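Local coordinates for cytolethal distending toxin protein B (PDB 1SR4), which probably acts as the DNase I-like, DNA-damaging subunit of the three-protein cytolethal distending toxin of Haemophilus ducreyi, at residues Arg88-Gly92 and Ala93-Asn97. Numbering follows the deposited sequence.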
loop_
_atom_site.group_PDB
_atom_site.type_symbol
_atom_site.label_atom_id
_atom_site.label_comp_id
_atom_site.label_asym_id
_atom_site.label_seq_id
_atom_site.Cartn_x
_atom_site.Cartn_y
_atom_site.Cartn_z
ATOM N N ARG B 88 16.997 7.225 12.139
ATOM C CA ARG B 88 17.149 5.917 12.757
ATOM C C ARG B 88 17.183 6.049 14.282
ATOM O O ARG B 88 18.238 5.946 14.906
ATOM C CB ARG B 88 18.426 5.260 12.233
ATOM C CG ARG B 88 18.617 3.818 12.642
ATOM C CD ARG B 88 19.960 3.287 12.135
ATOM N NE ARG B 88 20.218 1.948 12.660
ATOM C CZ ARG B 88 20.711 1.692 13.871
ATOM N NH1 ARG B 88 21.024 2.686 14.695
ATOM N NH2 ARG B 88 20.869 0.435 14.269
ATOM N N LEU B 89 16.014 6.288 14.860
ATOM C CA LEU B 89 15.861 6.457 16.302
ATOM C C LEU B 89 16.097 5.198 17.132
ATOM O O LEU B 89 16.663 5.269 18.232
ATOM C CB LEU B 89 14.452 6.978 16.604
ATOM C CG LEU B 89 14.058 8.290 15.919
ATOM C CD1 LEU B 89 12.572 8.568 16.134
ATOM C CD2 LEU B 89 14.906 9.421 16.463
ATOM N N ASP B 90 15.657 4.054 16.609
ATOM C CA ASP B 90 15.760 2.776 17.314
ATOM C C ASP B 90 17.149 2.126 17.232
ATOM O O ASP B 90 17.356 1.165 16.492
ATOM C CB ASP B 90 14.695 1.818 16.756
ATOM C CG ASP B 90 14.473 0.601 17.628
ATOM O OD1 ASP B 90 15.213 0.432 18.615
ATOM O OD2 ASP B 90 13.543 -0.185 17.323
ATOM N N VAL B 91 18.090 2.620 18.025
ATOM C CA VAL B 91 19.434 2.059 18.001
ATOM C C VAL B 91 19.449 0.698 18.695
ATOM O O VAL B 91 20.387 -0.062 18.542
ATOM C CB VAL B 91 20.457 3.001 18.694
ATOM C CG1 VAL B 91 20.483 4.356 17.981
ATOM C CG2 VAL B 91 20.111 3.165 20.171
ATOM N N GLY B 92 18.401 0.398 19.454
ATOM C CA GLY B 92 18.340 -0.878 20.141
ATOM C C GLY B 92 17.994 -2.064 19.255
ATOM O O GLY B 92 18.699 -3.078 19.271
ATOM N N ALA B 93 16.917 -1.956 18.478
ATOM C CA ALA B 93 16.490 -3.061 17.609
ATOM C C ALA B 93 16.338 -2.672 16.138
ATOM O O ALA B 93 15.961 -3.495 15.300
ATOM C CB ALA B 93 15.173 -3.628 18.115
ATOM N N ASN B 94 16.612 -1.414 15.828
ATOM C CA ASN B 94 16.520 -0.917 14.465
ATOM C C ASN B 94 15.163 -1.131 13.790
ATOM O O ASN B 94 15.094 -1.428 12.595
ATOM C CB ASN B 94 17.625 -1.538 13.601
ATOM C CG ASN B 94 17.783 -0.821 12.270
ATOM O OD1 ASN B 94 17.590 0.397 12.188
ATOM N ND2 ASN B 94 18.130 -1.563 11.229
ATOM N N ARG B 95 14.076 -1.019 14.539
ATOM C CA ARG B 95 12.795 -1.160 13.880
ATOM C C ARG B 95 11.895 0.074 14.058
ATOM O O ARG B 95 11.217 0.485 13.114
ATOM C CB ARG B 95 12.086 -2.466 14.300
ATOM C CG ARG B 95 11.667 -2.612 15.739
ATOM C CD ARG B 95 11.111 -4.027 15.957
ATOM N NE ARG B 95 10.719 -4.244 17.351
ATOM C CZ ARG B 95 9.614 -3.756 17.905
ATOM N NH1 ARG B 95 8.768 -3.019 17.188
ATOM N NH2 ARG B 95 9.357 -3.995 19.183
ATOM N N VAL B 96 11.921 0.706 15.227
ATOM C CA VAL B 96 11.073 1.864 15.421
ATOM C C VAL B 96 11.755 3.146 14.922
ATOM O O VAL B 96 12.158 4.014 15.704
ATOM C CB VAL B 96 10.637 1.971 16.897
ATOM C CG1 VAL B 96 9.667 3.143 17.072
ATOM C CG2 VAL B 96 9.936 0.659 17.313
ATOM N N ASN B 97 11.859 3.244 13.595
ATOM C CA ASN B 97 12.498 4.371 12.919
ATOM C C ASN B 97 11.498 5.190 12.092
ATOM O O ASN B 97 10.452 4.675 11.686
ATOM C CB ASN B 97 13.607 3.852 11.991
ATOM C CG ASN B 97 14.677 3.074 12.742
ATOM O OD1 ASN B 97 15.090 3.480 13.819
ATOM N ND2 ASN B 97 15.126 1.955 12.175
#
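Both carboxylate oxygens of Asp-90 turn inward and collect three backbone N-H groups from the far side of their own loop. Asp-90 OD1 takes Ala-93 N at 2.9 Å, met from above the carboxylate plane. Asp-90 OD2 takes two: Val-96 N comes in on the anti lone pair, 2.8 Å away and almost straight at 178°, while Arg-95 N approaches Asp-90 OD2 at 3.0 Å from well out of the plane. With CG anti to the backbone N (chi1 -166°), the carboxylate reaches across the turn into this cluster of amides. Two more bonds, from Thr-7 OG1 and Thr-8 N of the neighbouring CdtC subunit, share the same two oxygens, and so dense a set of donors would be expected to favour the ionised acid.

The backbone of Asp-90 is held as well. Asp-90 O accepts Asn-94 N at 2.8 Å, closing the turn through Val-91, Gly-92 and Ala-93. Asp-90 N donates to Asn-97 OD1, 2.9 Å away and nearly in line with that amide C=O. The other end of the Asn-97 amide is engaged too: Asn-97 ND2 donates to Asn-94 OD1 at 2.9 Å, from above the carbonyl plane, and also to Gly-46 O, which fixes which way round the amide sits. Arg-88, extended along its chain, crosses the Asn-94 side chain at about a right angle and brings Arg-88 NE to 3.1 Å from Asn-94 OD1. The Arg-95 guanidinium heads off to Val-12 O of CdtC.

Cross-linked by the Asp-90 and Asn-97 side chains, with inverse gamma turns centred on Asp-90 and Val-96, this is the connection of a beta hairpin between antiparallel neighbours 81-87 and 98-102 in one sheet of the DNase I-like fold, at the interface with CdtC.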